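Local atomic coordinates of phytochromobilin synthase (Solanum lycopersicum, PDB entry 6KME), a protein that binds biliverdin IX alpha and probably reduces it, with electrons from ferredoxin, to phytochromobilin, the chromophore precursor used by plant phytochromes. Residues N45-L50 against L208-E213; A78-L83 against P106-P111. The protein carries 1 engineered substitution. All blocks are in the same frame, centred on the assembly; numbering follows the deposited sequence.

Contact 1 (N45-L50 against L208-E213)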
ATOM      1  N   ASN A  45      -0.942 -10.235  16.551  1.00 26.47           N
ATOM      2  CA  ASN A  45      -0.510 -10.641  17.879  1.00 24.53           C
ATOM      3  C   ASN A  45      -0.654 -12.140  18.142  1.00 27.05           C
ATOM      4  O   ASN A  45      -0.317 -12.581  19.245  1.00 28.28           O
ATOM      5  CB  ASN A  45      -1.269  -9.840  18.936  1.00 30.16           C
ATOM      6  CG  ASN A  45      -0.664  -8.461  19.159  1.00 42.94           C
ATOM      7  OD1 ASN A  45       0.555  -8.274  19.044  1.00 35.57           O
ATOM      8  ND2 ASN A  45      -1.508  -7.490  19.478  1.00 43.97           N
ATOM      9  N   THR A  46      -1.139 -12.944  17.198  1.00 24.58           N
ATOM     10  CA  THR A  46      -0.983 -14.386  17.352  1.00 30.87           C
ATOM     11  C   THR A  46       0.251 -14.913  16.629  1.00 29.50           C
ATOM     12  O   THR A  46       0.603 -16.081  16.812  1.00 32.76           O
ATOM     13  CB  THR A  46      -2.234 -15.140  16.866  1.00 27.56           C
ATOM     14  OG1 THR A  46      -2.404 -14.968  15.451  1.00 26.08           O
ATOM     15  CG2 THR A  46      -3.485 -14.640  17.591  1.00 31.59           C
ATOM     16  N   HIS A  47       0.916 -14.074  15.827  1.00 27.74           N
ATOM     17  CA  HIS A  47       2.128 -14.425  15.105  1.00 25.06           C
ATOM     18  C   HIS A  47       3.377 -13.791  15.696  1.00 28.23           C
ATOM     19  O   HIS A  47       4.481 -14.270  15.424  1.00 29.82           O
ATOM     20  CB  HIS A  47       2.017 -14.003  13.626  1.00 25.50           C
ATOM     21  CG  HIS A  47       1.021 -14.804  12.843  1.00 30.00           C
ATOM     22  ND1 HIS A  47       1.390 -15.822  11.990  1.00 24.85           N
ATOM     23  CD2 HIS A  47      -0.332 -14.741  12.789  1.00 26.88           C
ATOM     24  CE1 HIS A  47       0.308 -16.352  11.444  1.00 25.56           C
ATOM     25  NE2 HIS A  47      -0.750 -15.718  11.917  1.00 26.45           N
ATOM     26  N   THR A  48       3.228 -12.730  16.481  1.00 26.32           N
ATOM     27  CA  THR A  48       4.339 -12.014  17.092  1.00 26.50           C
ATOM     28  C   THR A  48       3.740 -11.165  18.208  1.00 28.79           C
ATOM     29  O   THR A  48       2.589 -11.366  18.602  1.00 33.40           O
ATOM     30  CB  THR A  48       5.112 -11.197  16.040  1.00 22.60           C
ATOM     31  OG1 THR A  48       6.296 -10.639  16.630  1.00 30.31           O
ATOM     32  CG2 THR A  48       4.244 -10.064  15.457  1.00 26.10           C
ATOM     33  N   LEU A  49       4.512 -10.219  18.729  1.00 29.77           N
ATOM     34  CA  LEU A  49       4.003  -9.265  19.704  1.00 27.33           C
ATOM     35  C   LEU A  49       4.265  -7.863  19.185  1.00 29.24           C
ATOM     36  O   LEU A  49       5.421  -7.462  19.027  1.00 30.61           O
ATOM     37  CB  LEU A  49       4.648  -9.466  21.078  1.00 33.86           C
ATOM     38  CG  LEU A  49       4.150  -8.483  22.144  1.00 35.58           C
ATOM     39  CD1 LEU A  49       2.626  -8.522  22.248  1.00 34.28           C
ATOM     40  CD2 LEU A  49       4.793  -8.771  23.487  1.00 33.09           C
ATOM     41  N   LEU A  50       3.194  -7.121  18.920  1.00 24.54           N
ATOM     42  CA  LEU A  50       3.344  -5.744  18.490  1.00 28.05           C
ATOM     43  C   LEU A  50       3.747  -4.864  19.664  1.00 31.33           C
ATOM     44  O   LEU A  50       3.360  -5.092  20.817  1.00 28.33           O
ATOM     45  CB  LEU A  50       2.045  -5.233  17.864  1.00 25.13           C
ATOM     46  CG  LEU A  50       1.608  -5.832  16.529  1.00 30.08           C
ATOM     47  CD1 LEU A  50       0.162  -5.437  16.211  1.00 32.48           C
ATOM     48  CD2 LEU A  50       2.522  -5.355  15.401  1.00 27.90           C
ATOM     49  N   LEU A 208       3.721 -15.509   5.309  1.00 23.00           N
ATOM     50  CA  LEU A 208       5.033 -15.164   4.770  1.00 24.46           C
ATOM     51  C   LEU A 208       5.956 -14.641   5.862  1.00 23.45           C
ATOM     52  O   LEU A 208       7.142 -15.002   5.910  1.00 23.30           O
ATOM     53  CB  LEU A 208       4.890 -14.116   3.661  1.00 21.93           C
ATOM     54  CG  LEU A 208       4.104 -14.556   2.413  1.00 22.45           C
ATOM     55  CD1 LEU A 208       4.151 -13.429   1.386  1.00 20.14           C
ATOM     56  CD2 LEU A 208       4.666 -15.854   1.846  1.00 26.09           C
ATOM     57  N   MET A 209       5.432 -13.777   6.741  1.00 21.20           N
ATOM     58  CA  MET A 209       6.239 -13.277   7.853  1.00 29.32           C
ATOM     59  C   MET A 209       6.791 -14.420   8.712  1.00 28.48           C
ATOM     60  O   MET A 209       7.970 -14.399   9.088  1.00 23.88           O
ATOM     61  CB  MET A 209       5.428 -12.296   8.702  1.00 21.15           C
ATOM     62  CG  MET A 209       6.249 -11.709   9.870  1.00 30.70           C
ATOM     63  SD  MET A 209       5.325 -10.565  10.923  1.00 27.01           S
ATOM     64  CE  MET A 209       4.470 -11.705  11.997  1.00 23.72           C
ATOM     65  N   ASP A 210       5.966 -15.435   9.020  1.00 24.94           N
ATOM     66  CA  ASP A 210       6.443 -16.586   9.799  1.00 26.22           C
ATOM     67  C   ASP A 210       7.720 -17.172   9.222  1.00 31.41           C
ATOM     68  O   ASP A 210       8.619 -17.583   9.965  1.00 29.58           O
ATOM     69  CB  ASP A 210       5.410 -17.714   9.822  1.00 26.24           C
ATOM     70  CG  ASP A 210       4.137 -17.357  10.556  1.00 30.97           C
ATOM     71  OD1 ASP A 210       4.111 -16.345  11.299  1.00 31.93           O
ATOM     72  OD2 ASP A 210       3.164 -18.136  10.391  1.00 33.23           O
ATOM     73  N   ARG A 211       7.791 -17.270   7.895  1.00 26.91           N
ATOM     74  CA  ARG A 211       8.873 -17.955   7.200  1.00 28.40           C
ATOM     75  C   ARG A 211      10.032 -17.028   6.835  1.00 28.53           C
ATOM     76  O   ARG A 211      11.018 -17.489   6.252  1.00 34.48           O
ATOM     77  CB  ARG A 211       8.321 -18.627   5.929  1.00 27.77           C
ATOM     78  CG  ARG A 211       8.274 -20.150   6.000  1.00 29.51           C
ATOM     79  CD  ARG A 211       7.200 -20.659   6.953  1.00 47.84           C
ATOM     80  NE  ARG A 211       7.159 -22.126   7.010  1.00 44.71           N
ATOM     81  CZ  ARG A 211       6.328 -22.878   6.287  1.00 39.01           C
ATOM     82  NH1 ARG A 211       5.470 -22.305   5.451  1.00 38.76           N
ATOM     83  NH2 ARG A 211       6.348 -24.203   6.393  1.00 38.66           N
ATOM     84  N   SER A 212       9.938 -15.742   7.161  1.00 25.33           N
ATOM     85  CA  SER A 212      10.969 -14.784   6.794  1.00 25.27           C
ATOM     86  C   SER A 212      12.160 -14.916   7.732  1.00 32.48           C
ATOM     87  O   SER A 212      12.036 -14.697   8.943  1.00 30.80           O
ATOM     88  CB  SER A 212      10.396 -13.367   6.821  1.00 31.68           C
ATOM     89  OG  SER A 212      11.321 -12.432   6.308  1.00 30.76           O
ATOM     90  N   GLU A 213      13.307 -15.289   7.177  1.00 29.95           N
ATOM     91  CA  GLU A 213      14.545 -15.356   7.931  1.00 33.60           C
ATOM     92  C   GLU A 213      15.364 -14.102   7.648  1.00 40.54           C
ATOM     93  O   GLU A 213      15.325 -13.552   6.542  1.00 34.35           O
ATOM     94  CB  GLU A 213      15.330 -16.620   7.575  1.00 37.78           C
ATOM     95  CG  GLU A 213      14.498 -17.904   7.665  1.00 46.52           C
ATOM     96  CD  GLU A 213      14.316 -18.414   9.105  1.00 52.84           C
ATOM     97  OE1 GLU A 213      15.288 -18.347   9.896  1.00 48.29           O
ATOM     98  OE2 GLU A 213      13.201 -18.885   9.439  1.00 42.92           O
TER
HETATM   99  O   HOH W   1       5.708 -15.264  13.156  1.00 24.75           O
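D210 OD1 is gripped by two donors, the imidazole of H47 and a water that spans the two segments. H47 ND1 gives its hydrogen to D210 OD1 at 2.9 Å, nearly straight at 169°. The acceptor lies close to the imidazole plane and receives the bond on its syn lone pair, the side of the other carboxylate oxygen. Ring and carboxylate are 22° apart, nearly coplanar, so the acid meets the histidine edge to edge, with D210 OD2 3.5 Å from H47 CE1. The water donates to D210 OD1 at 2.7 Å and to H47 O at 2.8 Å, so one histidine reaches the same oxygen through its ring and, indirectly, through its carbonyl. Beside this polar edge, M209 supplies the apolar half. Its CG stands anti to the backbone N, and the chain is straight until a bend at chi3 (82°) carries the methyl group against the first segment: M209 CE sits 3.7 Å from H47 CB and 3.8 Å from T48 CG2. M209 is buried and also packs on I81 of strand 81-91, whereas D210 is exposed. Within 45-50, the side-chain oxygen N45 OD1 accepts L50 N (2.9 Å), bridging the end of helix 34-47 and the start of the chain toward strand 51-63. In the other segment S212 N returns to M209 O at 3.1 Å. The contact thus joins the C-terminal ends of helices 34-47 and 188-211, away from the bilin pocket. Its chemistry is a His-carboxylate pair: the bond fixes the rotation of the imidazole and places a hydrogen on ND1, and the neighbouring carboxylate would be expected to favour the doubly protonated, positively charged ring.

Contact 2 (A78-L83 against P106-P111)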
ATOM      1  N   ALA A  78       7.202  -4.460  15.313  1.00 25.26           N
ATOM      2  CA  ALA A  78       7.415  -5.826  15.788  1.00 29.84           C
ATOM      3  C   ALA A  78       8.823  -6.235  15.378  1.00 27.58           C
ATOM      4  O   ALA A  78       9.536  -5.471  14.717  1.00 26.26           O
ATOM      5  CB  ALA A  78       6.348  -6.783  15.237  1.00 29.20           C
ATOM      6  N   HIS A  79       9.228  -7.451  15.760  1.00 30.58           N
ATOM      7  CA  HIS A  79      10.615  -7.845  15.528  1.00 31.33           C
ATOM      8  C   HIS A  79      10.997  -7.759  14.052  1.00 27.67           C
ATOM      9  O   HIS A  79      12.110  -7.334  13.719  1.00 30.57           O
ATOM     10  CB  HIS A  79      10.891  -9.256  16.038  1.00 30.63           C
ATOM     11  CG  HIS A  79      12.313  -9.674  15.843  1.00 32.47           C
ATOM     12  ND1 HIS A  79      13.341  -9.215  16.642  1.00 34.49           N
ATOM     13  CD2 HIS A  79      12.890 -10.473  14.912  1.00 32.10           C
ATOM     14  CE1 HIS A  79      14.485  -9.728  16.225  1.00 33.01           C
ATOM     15  NE2 HIS A  79      14.238 -10.501  15.183  1.00 30.62           N
ATOM     16  N   LYS A  80      10.107  -8.184  13.159  1.00 23.30           N
ATOM     17  CA  LYS A  80      10.390  -8.137  11.725  1.00 24.34           C
ATOM     18  C   LYS A  80       9.727  -6.967  11.010  1.00 28.17           C
ATOM     19  O   LYS A  80       9.993  -6.765   9.819  1.00 25.72           O
ATOM     20  CB  LYS A  80       9.955  -9.450  11.051  1.00 24.99           C
ATOM     21  CG  LYS A  80      10.635 -10.695  11.658  1.00 24.71           C
ATOM     22  CD  LYS A  80      10.122 -11.982  11.017  1.00 22.30           C
ATOM     23  CE  LYS A  80      10.721 -13.231  11.699  1.00 23.32           C
ATOM     24  NZ  LYS A  80      10.148 -14.448  11.046  1.00 22.65           N
ATOM     25  N   ILE A  81       8.887  -6.192  11.695  1.00 26.23           N
ATOM     26  CA  ILE A  81       8.079  -5.143  11.076  1.00 25.45           C
ATOM     27  C   ILE A  81       8.635  -3.799  11.522  1.00 27.49           C
ATOM     28  O   ILE A  81       8.576  -3.452  12.710  1.00 25.86           O
ATOM     29  CB  ILE A  81       6.600  -5.284  11.447  1.00 25.44           C
ATOM     30  CG1 ILE A  81       6.103  -6.677  11.050  1.00 32.74           C
ATOM     31  CG2 ILE A  81       5.750  -4.189  10.771  1.00 27.19           C
ATOM     32  CD1 ILE A  81       4.740  -7.004  11.585  1.00 29.76           C
ATOM     33  N   ARG A  82       9.193  -3.044  10.572  1.00 24.57           N
ATOM     34  CA  ARG A  82       9.631  -1.683  10.871  1.00 25.91           C
ATOM     35  C   ARG A  82       8.455  -0.797  11.281  1.00 28.61           C
ATOM     36  O   ARG A  82       8.562   0.001  12.222  1.00 22.76           O
ATOM     37  CB  ARG A  82      10.356  -1.092   9.654  1.00 24.54           C
ATOM     38  CG  ARG A  82      11.000   0.269   9.894  1.00 26.09           C
ATOM     39  CD  ARG A  82      11.684   0.804   8.657  1.00 30.63           C
ATOM     40  NE  ARG A  82      10.732   1.109   7.574  1.00 29.75           N
ATOM     41  CZ  ARG A  82       9.974   2.198   7.513  1.00 30.50           C
ATOM     42  NH1 ARG A  82      10.037   3.105   8.480  1.00 24.89           N
ATOM     43  NH2 ARG A  82       9.149   2.383   6.480  1.00 26.92           N
ATOM     44  N   LEU A  83       7.325  -0.919  10.592  1.00 21.53           N
ATOM     45  CA  LEU A  83       6.193  -0.028  10.846  1.00 22.70           C
ATOM     46  C   LEU A  83       4.916  -0.681  10.351  1.00 21.48           C
ATOM     47  O   LEU A  83       4.813  -1.033   9.172  1.00 21.49           O
ATOM     48  CB  LEU A  83       6.389   1.333  10.165  1.00 24.74           C
ATOM     49  CG  LEU A  83       5.191   2.272  10.340  1.00 20.91           C
ATOM     50  CD1 LEU A  83       4.863   2.505  11.838  1.00 20.32           C
ATOM     51  CD2 LEU A  83       5.430   3.596   9.616  1.00 23.58           C
ATOM     52  N   PRO A 106      14.554  -3.844   6.885  1.00 32.32           N
ATOM     53  CA  PRO A 106      15.303  -4.208   5.669  1.00 37.58           C
ATOM     54  C   PRO A 106      15.981  -5.570   5.731  1.00 36.67           C
ATOM     55  O   PRO A 106      16.333  -6.114   4.681  1.00 40.33           O
ATOM     56  CB  PRO A 106      16.332  -3.075   5.542  1.00 46.01           C
ATOM     57  CG  PRO A 106      15.706  -1.925   6.264  1.00 43.27           C
ATOM     58  CD  PRO A 106      14.965  -2.534   7.416  1.00 38.87           C
ATOM     59  N   GLU A 107      16.179  -6.137   6.920  1.00 32.81           N
ATOM     60  CA  GLU A 107      16.733  -7.485   7.019  1.00 33.92           C
ATOM     61  C   GLU A 107      15.762  -8.561   6.529  1.00 34.34           C
ATOM     62  O   GLU A 107      16.194  -9.678   6.227  1.00 41.82           O
ATOM     63  CB  GLU A 107      17.141  -7.775   8.468  1.00 35.84           C
ATOM     64  CG  GLU A 107      18.357  -6.991   8.966  1.00 46.02           C
ATOM     65  CD  GLU A 107      18.058  -5.529   9.285  1.00 52.92           C
ATOM     66  OE1 GLU A 107      16.866  -5.163   9.421  1.00 42.58           O
ATOM     67  OE2 GLU A 107      19.024  -4.743   9.404  1.00 55.10           O
ATOM     68  N   PHE A 108      14.472  -8.260   6.455  1.00 30.50           N
ATOM     69  CA  PHE A 108      13.447  -9.229   6.067  1.00 31.05           C
ATOM     70  C   PHE A 108      12.821  -8.778   4.756  1.00 31.32           C
ATOM     71  O   PHE A 108      11.989  -7.864   4.738  1.00 29.28           O
ATOM     72  CB  PHE A 108      12.407  -9.360   7.170  1.00 32.07           C
ATOM     73  CG  PHE A 108      13.001  -9.733   8.499  1.00 32.61           C
ATOM     74  CD1 PHE A 108      13.186 -11.065   8.842  1.00 35.62           C
ATOM     75  CD2 PHE A 108      13.415  -8.754   9.385  1.00 32.85           C
ATOM     76  CE1 PHE A 108      13.746 -11.411  10.059  1.00 36.31           C
ATOM     77  CE2 PHE A 108      13.983  -9.090  10.603  1.00 37.64           C
ATOM     78  CZ  PHE A 108      14.151 -10.422  10.943  1.00 44.82           C
ATOM     79  N   ASP A 109      13.188  -9.447   3.658  1.00 29.79           N
ATOM     80  CA  ASP A 109      12.792  -8.977   2.327  1.00 31.25           C
ATOM     81  C   ASP A 109      11.333  -9.281   1.979  1.00 34.39           C
ATOM     82  O   ASP A 109      11.001  -9.505   0.806  1.00 34.86           O
ATOM     83  CB  ASP A 109      13.721  -9.583   1.268  1.00 36.11           C
ATOM     84  CG  ASP A 109      13.512 -11.078   1.083  1.00 36.50           C
ATOM     85  OD1 ASP A 109      12.987 -11.740   2.006  1.00 35.76           O
ATOM     86  OD2 ASP A 109      13.881 -11.590   0.003  1.00 36.38           O
ATOM     87  N   LEU A 110      10.454  -9.241   2.981  1.00 29.39           N
ATOM     88  CA  LEU A 110       9.033  -9.513   2.783  1.00 26.66           C
ATOM     89  C   LEU A 110       8.388  -8.519   1.821  1.00 27.55           C
ATOM     90  O   LEU A 110       8.812  -7.361   1.720  1.00 24.36           O
ATOM     91  CB  LEU A 110       8.279  -9.436   4.112  1.00 25.40           C
ATOM     92  CG  LEU A 110       8.439 -10.591   5.084  1.00 31.97           C
ATOM     93  CD1 LEU A 110       8.310 -10.073   6.506  1.00 27.98           C
ATOM     94  CD2 LEU A 110       7.381 -11.633   4.772  1.00 30.28           C
ATOM     95  N   PRO A 111       7.318  -8.931   1.146  1.00 22.79           N
ATOM     96  CA  PRO A 111       6.460  -7.956   0.475  1.00 25.88           C
ATOM     97  C   PRO A 111       5.879  -6.969   1.479  1.00 26.71           C
ATOM     98  O   PRO A 111       5.752  -7.248   2.674  1.00 22.63           O
ATOM     99  CB  PRO A 111       5.362  -8.819  -0.163  1.00 23.21           C
ATOM    100  CG  PRO A 111       5.983 -10.170  -0.337  1.00 22.34           C
ATOM    101  CD  PRO A 111       6.923 -10.324   0.848  1.00 20.90           C
TER
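F108 carries the contact from P106-P111, meeting K80 with a ring face and H79 more loosely. The segment starts at P106, whose carbonyl is held by N224 of helix 218-238, and E107 follows with backbone bonding to E215. F108 points toward A78-L83: chi1 of -56° sets CG anti to the carbonyl carbon and lays one ring face against the aliphatic stem of K80. K80 CG stands over the ring centre, 3.6 Å from the F108 centroid and 13° off the normal, a CH-pi contact. The lysine runs on, extended, across the same face, with K80 CD 3.8 Å from F108 CE1. Its hydrocarbon part thus lies against the ring while NZ hydrogen-bonds to M209 O and S212 O at the C-terminal end of helix 188-211 and just past it. H79 crosses F108 at about a right angle, H79 CD2 lying 4.2 Å from F108 CZ. H79 and K80 are the two central residues of a type I turn, whose ends are paired by A78 N to I81 O (3.1 Å) and, weakly, I81 N to A78 O (3.2 Å). After F108, the D109 carboxylate forms a salt bridge with K145 and a hydrogen bond with Y146, both of helix 141-147, and L110 packs on L208. The loop between strands 96-104 and 112-119 thus lies against the hairpin turn of strands 69-77 and 81-91, with side chains also touching helices 188-211 and 218-238, and P111 touching helix 141-147.

Overall arrangement
From the N terminus, helix 34-47 ends in 45-50, which leads into edge strand 51-63 of the seven-stranded antiparallel sheet. The turn at 78-83 connects the second and third strands. Contact 2 then closes a short loop of 22 residues, mostly strand, by bringing 106-111, the link between strands 96-104 and 112-119, against that turn. Contact 1 closes much later, when the end of helix 188-211 returns to 45-50, so contact 2 is nested inside it. Their centres lie about 10 Å apart; the lysine of contact 2 bonds to the second segment of contact 1, where S212 also packs on F108. Together they tie two helix ends to one end of the sheet.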